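Local coordinates for NreA protein (Staphylococcus carnosus subsp. carnosus TM300, PDB 4IUH) that binds nitrate through a cytosolic GAF domain and serves as the nitrate receptor of the staphylococcal nitrate regulation system, at residues A[40-45]-A[55-60]; A[113-118]-A[132-137]. All coordinates share one frame; numbering follows the deposited sequence.

Contact 1: residues A[40-45]-A[55-60]; sequences FAAIAL and IKWKYA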
ATOM      1  N   PHE A  40       3.119  -9.321   3.714  1.00 18.71           N
ATOM      2  CA  PHE A  40       3.809  -8.133   3.236  1.00 17.55           C
ATOM      3  C   PHE A  40       3.050  -6.861   3.591  1.00 15.94           C
ATOM      4  O   PHE A  40       1.822  -6.832   3.569  1.00 14.96           O
ATOM      5  CB  PHE A  40       4.002  -8.214   1.714  1.00 16.58           C
ATOM      6  CG  PHE A  40       4.622  -6.979   1.103  1.00 15.60           C
ATOM      7  CD1 PHE A  40       5.964  -6.699   1.282  1.00 17.07           C
ATOM      8  CD2 PHE A  40       3.861  -6.108   0.336  1.00 13.61           C
ATOM      9  CE1 PHE A  40       6.532  -5.566   0.714  1.00 16.55           C
ATOM     10  CE2 PHE A  40       4.426  -4.973  -0.239  1.00 13.08           C
ATOM     11  CZ  PHE A  40       5.758  -4.703  -0.049  1.00 14.53           C
ATOM     12  N   ALA A  41       3.792  -5.809   3.912  1.00 16.07           N
ATOM     13  CA  ALA A  41       3.208  -4.493   4.134  1.00 14.90           C
ATOM     14  C   ALA A  41       4.176  -3.400   3.680  1.00 14.79           C
ATOM     15  O   ALA A  41       5.397  -3.562   3.768  1.00 16.27           O
ATOM     16  CB  ALA A  41       2.840  -4.307   5.601  1.00 16.14           C
ATOM     17  N   ALA A  42       3.631  -2.290   3.188  1.00 13.43           N
ATOM     18  CA  ALA A  42       4.466  -1.177   2.763  1.00 13.62           C
ATOM     19  C   ALA A  42       3.733   0.154   2.847  1.00 12.96           C
ATOM     20  O   ALA A  42       2.506   0.209   2.773  1.00 11.96           O
ATOM     21  CB  ALA A  42       4.988  -1.411   1.352  1.00 13.14           C
ATOM     22  N   ILE A  43       4.501   1.226   3.014  1.00 13.94           N
ATOM     23  CA  ILE A  43       3.942   2.574   3.029  1.00 13.83           C
ATOM     24  C   ILE A  43       4.501   3.385   1.867  1.00 13.76           C
ATOM     25  O   ILE A  43       5.719   3.479   1.685  1.00 14.93           O
ATOM     26  CB  ILE A  43       4.231   3.317   4.355  1.00 15.66           C
ATOM     27  CG1 ILE A  43       3.661   2.545   5.547  1.00 16.17           C
ATOM     28  CG2 ILE A  43       3.633   4.713   4.323  1.00 15.93           C
ATOM     29  CD1 ILE A  43       4.039   3.133   6.895  1.00 18.46           C
ATOM     30  N   ALA A  44       3.596   3.947   1.075  1.00 12.76           N
ATOM     31  CA  ALA A  44       3.949   4.833  -0.019  1.00 13.03           C
ATOM     32  C   ALA A  44       3.738   6.272   0.434  1.00 14.22           C
ATOM     33  O   ALA A  44       2.659   6.624   0.910  1.00 14.07           O
ATOM     34  CB  ALA A  44       3.090   4.537  -1.228  1.00 11.71           C
ATOM     35  N   LEU A  45       4.768   7.101   0.287  1.00 15.80           N
ATOM     36  CA  LEU A  45       4.696   8.486   0.743  1.00 17.47           C
ATOM     37  C   LEU A  45       5.270   9.450  -0.292  1.00 18.69           C
ATOM     38  O   LEU A  45       6.144   9.077  -1.079  1.00 18.83           O
ATOM     39  CB  LEU A  45       5.421   8.648   2.085  1.00 19.21           C
ATOM     40  CG  LEU A  45       4.742   8.012   3.305  1.00 18.82           C
ATOM     41  CD1 LEU A  45       5.699   7.945   4.490  1.00 20.83           C
ATOM     42  CD2 LEU A  45       3.487   8.779   3.685  1.00 19.05           C
ATOM     43  N   ILE A  55       6.126   9.663  -5.707  1.00 19.49           N
ATOM     44  CA  ILE A  55       5.764   8.715  -4.668  1.00 17.67           C
ATOM     45  C   ILE A  55       6.748   7.557  -4.646  1.00 17.48           C
ATOM     46  O   ILE A  55       7.094   6.993  -5.686  1.00 17.55           O
ATOM     47  CB  ILE A  55       4.346   8.157  -4.882  1.00 15.73           C
ATOM     48  CG1 ILE A  55       3.323   9.294  -4.854  1.00 16.38           C
ATOM     49  CG2 ILE A  55       4.024   7.094  -3.829  1.00 14.21           C
ATOM     50  CD1 ILE A  55       3.083   9.877  -3.472  1.00 16.90           C
ATOM     51  N   LYS A  56       7.212   7.214  -3.452  1.00 17.64           N
ATOM     52  CA  LYS A  56       8.093   6.075  -3.286  1.00 17.83           C
ATOM     53  C   LYS A  56       7.563   5.195  -2.167  1.00 16.54           C
ATOM     54  O   LYS A  56       6.918   5.678  -1.229  1.00 16.28           O
ATOM     55  CB  LYS A  56       9.516   6.535  -2.961  1.00 20.43           C
ATOM     56  CG  LYS A  56      10.262   7.187  -4.119  1.00 22.28           C
ATOM     57  CD  LYS A  56      11.687   7.539  -3.718  1.00 25.26           C
ATOM     58  CE  LYS A  56      12.437   8.209  -4.867  1.00 27.55           C
ATOM     59  NZ  LYS A  56      13.810   8.670  -4.479  1.00 31.00           N
ATOM     60  N   TRP A  57       7.816   3.899  -2.275  1.00 16.09           N
ATOM     61  CA  TRP A  57       7.544   3.001  -1.167  1.00 15.58           C
ATOM     62  C   TRP A  57       8.672   3.162  -0.140  1.00 17.73           C
ATOM     63  O   TRP A  57       9.701   2.488  -0.202  1.00 19.19           O
ATOM     64  CB  TRP A  57       7.402   1.560  -1.660  1.00 14.79           C
ATOM     65  CG  TRP A  57       6.227   1.375  -2.593  1.00 13.02           C
ATOM     66  CD1 TRP A  57       6.261   1.318  -3.959  1.00 12.98           C
ATOM     67  CD2 TRP A  57       4.854   1.248  -2.220  1.00 11.53           C
ATOM     68  NE1 TRP A  57       4.988   1.150  -4.462  1.00 11.54           N
ATOM     69  CE2 TRP A  57       4.107   1.098  -3.410  1.00 10.65           C
ATOM     70  CE3 TRP A  57       4.180   1.220  -0.990  1.00 11.20           C
ATOM     71  CZ2 TRP A  57       2.718   0.937  -3.404  1.00  9.53           C
ATOM     72  CZ3 TRP A  57       2.803   1.060  -0.989  1.00 10.07           C
ATOM     73  CH2 TRP A  57       2.088   0.926  -2.188  1.00  9.26           C
ATOM     74  N   LYS A  58       8.463   4.095   0.784  1.00 18.89           N
ATOM     75  CA  LYS A  58       9.485   4.516   1.736  1.00 21.39           C
ATOM     76  C   LYS A  58       9.760   3.440   2.790  1.00 22.15           C
ATOM     77  O   LYS A  58      10.905   3.232   3.180  1.00 24.53           O
ATOM     78  CB  LYS A  58       9.054   5.828   2.400  1.00 22.03           C
ATOM     79  CG  LYS A  58      10.138   6.570   3.170  1.00 25.10           C
ATOM     80  CD  LYS A  58       9.739   8.039   3.366  1.00 25.96           C
ATOM     81  CE  LYS A  58      10.763   8.811   4.189  1.00 29.39           C
ATOM     82  NZ  LYS A  58      10.665   8.510   5.648  1.00 30.49           N
ATOM     83  N   TYR A  59       8.712   2.752   3.235  1.00 19.95           N
ATOM     84  CA  TYR A  59       8.860   1.689   4.223  1.00 20.87           C
ATOM     85  C   TYR A  59       8.247   0.384   3.726  1.00 19.25           C
ATOM     86  O   TYR A  59       7.175   0.383   3.119  1.00 17.10           O
ATOM     87  CB  TYR A  59       8.204   2.086   5.549  1.00 21.40           C
ATOM     88  CG  TYR A  59       8.708   3.387   6.133  1.00 23.35           C
ATOM     89  CD1 TYR A  59       9.818   3.413   6.968  1.00 26.34           C
ATOM     90  CD2 TYR A  59       8.070   4.591   5.852  1.00 22.61           C
ATOM     91  CE1 TYR A  59      10.284   4.603   7.506  1.00 28.51           C
ATOM     92  CE2 TYR A  59       8.525   5.784   6.385  1.00 24.77           C
ATOM     93  CZ  TYR A  59       9.631   5.783   7.212  1.00 27.68           C
ATOM     94  OH  TYR A  59      10.082   6.967   7.744  1.00 30.18           O
ATOM     95  N   ALA A  60       8.929  -0.723   3.991  1.00 20.69           N
ATOM     96  CA  ALA A  60       8.399  -2.045   3.678  1.00 19.80           C
ATOM     97  C   ALA A  60       8.662  -3.038   4.815  1.00 21.81           C
ATOM     98  O   ALA A  60       9.650  -2.924   5.544  1.00 24.35           O
ATOM     99  CB  ALA A  60       8.977  -2.555   2.378  1.00 19.79           C
TER

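Contact 2: residues A[113-118]-A[132-137]; sequences EALTAM and ALLLGQ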
ATOM      1  N   GLU A 113       7.063  -8.105  -5.527  1.00 25.57           N
ATOM      2  CA  GLU A 113       6.875  -8.830  -4.271  1.00 24.25           C
ATOM      3  C   GLU A 113       5.999 -10.075  -4.407  1.00 22.69           C
ATOM      4  O   GLU A 113       5.681 -10.711  -3.409  1.00 20.21           O
ATOM      5  CB  GLU A 113       6.328  -7.905  -3.175  1.00 17.93           C
ATOM      6  CG  GLU A 113       7.336  -6.889  -2.661  1.00 17.70           C
ATOM      7  CD  GLU A 113       8.427  -7.525  -1.809  1.00 20.12           C
ATOM      8  OE1 GLU A 113       9.598  -7.097  -1.910  1.00 21.75           O
ATOM      9  OE2 GLU A 113       8.108  -8.451  -1.031  1.00 20.85           O
ATOM     10  N   ALA A 114       5.617 -10.412  -5.640  1.00 19.30           N
ATOM     11  CA  ALA A 114       4.846 -11.629  -5.929  1.00 20.18           C
ATOM     12  C   ALA A 114       3.558 -11.735  -5.110  1.00 18.77           C
ATOM     13  O   ALA A 114       3.249 -12.792  -4.547  1.00 20.09           O
ATOM     14  CB  ALA A 114       5.711 -12.870  -5.725  1.00 23.24           C
ATOM     15  N   LEU A 115       2.816 -10.635  -5.036  1.00 16.48           N
ATOM     16  CA  LEU A 115       1.598 -10.592  -4.240  1.00 15.41           C
ATOM     17  C   LEU A 115       0.466 -11.318  -4.954  1.00 15.83           C
ATOM     18  O   LEU A 115       0.274 -11.144  -6.154  1.00 15.75           O
ATOM     19  CB  LEU A 115       1.197  -9.146  -3.938  1.00 13.35           C
ATOM     20  CG  LEU A 115       2.249  -8.305  -3.206  1.00 13.15           C
ATOM     21  CD1 LEU A 115       1.691  -6.941  -2.806  1.00 11.51           C
ATOM     22  CD2 LEU A 115       2.794  -9.043  -1.993  1.00 14.59           C
ATOM     23  N   THR A 116      -0.278 -12.125  -4.208  1.00 16.61           N
ATOM     24  CA  THR A 116      -1.393 -12.878  -4.767  1.00 17.48           C
ATOM     25  C   THR A 116      -2.726 -12.328  -4.273  1.00 16.41           C
ATOM     26  O   THR A 116      -3.778 -12.646  -4.812  1.00 17.01           O
ATOM     27  CB  THR A 116      -1.279 -14.378  -4.424  1.00 20.05           C
ATOM     28  OG1 THR A 116      -1.236 -14.545  -3.003  1.00 20.40           O
ATOM     29  CG2 THR A 116      -0.009 -14.959  -5.028  1.00 21.68           C
ATOM     30  N   ALA A 117      -2.669 -11.489  -3.247  1.00 15.19           N
ATOM     31  CA  ALA A 117      -3.855 -10.814  -2.722  1.00 14.42           C
ATOM     32  C   ALA A 117      -3.407  -9.539  -2.011  1.00 12.93           C
ATOM     33  O   ALA A 117      -2.328  -9.519  -1.426  1.00 13.02           O
ATOM     34  CB  ALA A 117      -4.606 -11.728  -1.752  1.00 16.03           C
ATOM     35  N   MET A 118      -4.224  -8.486  -2.050  1.00 16.45           N
ATOM     36  CA  MET A 118      -3.839  -7.227  -1.409  1.00 15.38           C
ATOM     37  C   MET A 118      -4.984  -6.273  -1.062  1.00 15.13           C
ATOM     38  O   MET A 118      -6.060  -6.302  -1.660  1.00 15.53           O
ATOM     39  CB  MET A 118      -2.805  -6.484  -2.263  1.00 14.55           C
ATOM     40  CG  MET A 118      -3.406  -5.818  -3.482  1.00 14.05           C
ATOM     41  SD  MET A 118      -2.202  -5.526  -4.785  1.00 13.94           S
ATOM     42  CE  MET A 118      -3.244  -4.789  -6.050  1.00 13.83           C
ATOM     43  N   ALA A 132      -0.282   5.932   0.910  1.00 12.34           N
ATOM     44  CA  ALA A 132      -1.010   4.678   0.837  1.00 11.19           C
ATOM     45  C   ALA A 132      -0.367   3.613   1.711  1.00 11.09           C
ATOM     46  O   ALA A 132       0.858   3.523   1.811  1.00 11.44           O
ATOM     47  CB  ALA A 132      -1.101   4.199  -0.610  1.00 10.16           C
ATOM     48  N   LEU A 133      -1.205   2.808   2.348  1.00 11.03           N
ATOM     49  CA  LEU A 133      -0.729   1.622   3.039  1.00 11.15           C
ATOM     50  C   LEU A 133      -1.112   0.415   2.201  1.00 10.14           C
ATOM     51  O   LEU A 133      -2.268   0.283   1.790  1.00  9.80           O
ATOM     52  CB  LEU A 133      -1.345   1.517   4.437  1.00 12.38           C
ATOM     53  CG  LEU A 133      -1.088   0.198   5.167  1.00 12.91           C
ATOM     54  CD1 LEU A 133       0.389   0.051   5.527  1.00 13.65           C
ATOM     55  CD2 LEU A 133      -1.978   0.042   6.401  1.00 14.35           C
ATOM     56  N   LEU A 134      -0.140  -0.451   1.934  1.00 10.03           N
ATOM     57  CA  LEU A 134      -0.396  -1.679   1.188  1.00  9.52           C
ATOM     58  C   LEU A 134      -0.237  -2.894   2.096  1.00 10.44           C
ATOM     59  O   LEU A 134       0.798  -3.073   2.729  1.00 11.38           O
ATOM     60  CB  LEU A 134       0.560  -1.784  -0.005  1.00  9.18           C
ATOM     61  CG  LEU A 134       0.540  -3.076  -0.825  1.00  9.13           C
ATOM     62  CD1 LEU A 134      -0.859  -3.338  -1.336  1.00  8.63           C
ATOM     63  CD2 LEU A 134       1.533  -3.003  -1.985  1.00  9.23           C
ATOM     64  N   LEU A 135      -1.272  -3.718   2.171  1.00 10.56           N
ATOM     65  CA  LEU A 135      -1.213  -4.960   2.930  1.00 11.78           C
ATOM     66  C   LEU A 135      -1.380  -6.101   1.932  1.00 11.68           C
ATOM     67  O   LEU A 135      -2.369  -6.137   1.206  1.00 11.13           O
ATOM     68  CB  LEU A 135      -2.320  -4.983   3.991  1.00 12.68           C
ATOM     69  CG  LEU A 135      -2.337  -3.759   4.921  1.00 13.09           C
ATOM     70  CD1 LEU A 135      -3.527  -3.764   5.864  1.00 14.33           C
ATOM     71  CD2 LEU A 135      -1.048  -3.675   5.720  1.00 14.09           C
ATOM     72  N   GLY A 136      -0.410  -7.009   1.865  1.00 12.57           N
ATOM     73  CA  GLY A 136      -0.416  -8.033   0.834  1.00 12.82           C
ATOM     74  C   GLY A 136      -0.163  -9.457   1.307  1.00 14.75           C
ATOM     75  O   GLY A 136       0.451  -9.682   2.362  1.00 16.07           O
ATOM     76  N   GLN A 137      -0.654 -10.416   0.525  1.00 15.29           N
ATOM     77  CA  GLN A 137      -0.417 -11.835   0.778  1.00 17.51           C
ATOM     78  C   GLN A 137       0.345 -12.457  -0.387  1.00 18.19           C
ATOM     79  O   GLN A 137       0.346 -11.925  -1.497  1.00 16.95           O
ATOM     80  CB  GLN A 137      -1.737 -12.598   0.966  1.00 18.42           C
ATOM     81  CG  GLN A 137      -2.619 -12.129   2.115  1.00 18.39           C
ATOM     82  CD  GLN A 137      -2.107 -12.572   3.476  1.00 20.29           C
ATOM     83  OE1 GLN A 137      -0.932 -12.401   3.795  1.00 20.60           O
ATOM     84  NE2 GLN A 137      -2.995 -13.145   4.286  1.00 21.96           N
TER

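Contact 1: residues A[40-45]-A[55-60]
W57 lays one face of its indole against the methyl of A44. The A44 CB sits 3.6 Å from the centroid of the six-membered ring and 18° off its normal, a CH-pi contact displaced toward the rim. With CG anti to the carbonyl carbon (chi1 -63°), the ring swings back across strand 40-45, so that A42 CB also comes to 3.6 Å from W57 CE3, meeting the ring obliquely. I55 adds its CG2 branch to the same methyl, A44 CB, at 3.8 Å.

The other face of the sheet carries I43, L45 and Y59. Here the tyrosine ring is met at its edge: L45 CD1 lies 4.0 Å from Y59 CE2, near the ring plane, and I43 CB approaches the same edge farther back.

Behind these side chains the strands of an antiparallel hairpin are stitched by I43 N to Y59 O (2.8 Å) and by a reciprocal pair between L45 and K56, in which L45 N reaches K56 O at 3.0 Å. Between them K58 and Y59 both face I43 in a classic beta bulge; their two N-H groups make only weak bonds to I43 O.

K56 ends in a salt bridge to E47. Helix 78-86 covers the W57 side through A80, helix 25-36 places L29 against I43 and Y59, and strand 128-138 pairs with the far edge of strand 40-47.

Contact 2: residues A[113-118]-A[132-137]
This is a backbone-led junction where strand 115-125, just leaving helix 108-112, starts to pair antiparallel with strand 128-138 in the central sheet. T116 N donates to Q137 O at 2.8 Å, and Q137 N returns a bond to A117 O at 2.7 Å. L115 CA adds a CA-H...O contact to Q137 O.

T116 and A117 together face Q137, a classic beta bulge at the corner of the chain, directly after the Schellman motif that ends the helix, with A114 as its positive-phi C-prime residue. The hairpin belongs to the GAF-domain sheet.

Among the side chains, L115 and L134 reach toward each other tip to tip, CD1 of L115 standing 4.0 Å from CD2 of L134. The other branch of L134 takes M118, with L134 CD1 3.8 Å from M118 CB. With CG anti to the backbone N (chi1 174°) the branch point of L134 is carried out toward 113-118, and chi2 near 56° turns one methyl to L115 and the other to M118. G136 has no side chain, and L115 CD1 packs 4.3 Å from its CA. Q137 bends at chi2, and its amide bonds to D39 N and P142 O, while T116 OG1 is held by G140 N.

Contacts 1 and 2 are two hairpins of one antiparallel sheet, in series along the chain, their centres 11 Å apart. Strands 40-47 and 128-138 lie side by side in it and join them: F40 O is 2.8 Å from G136 N and A42 O is 2.9 Å from L134 N, both probable hydrogen bonds. Packing runs across too, F40 resting on L134 and on E113, whose carboxylate forms a salt bridge with R138. L134 also touches W57, so the side of the sheet lined by A42, A44 and W57 in contact 1 continues into L134 and M118 in contact 2, where helix 78-86 packs over it, A80 on contact 1 and L79 on contact 2.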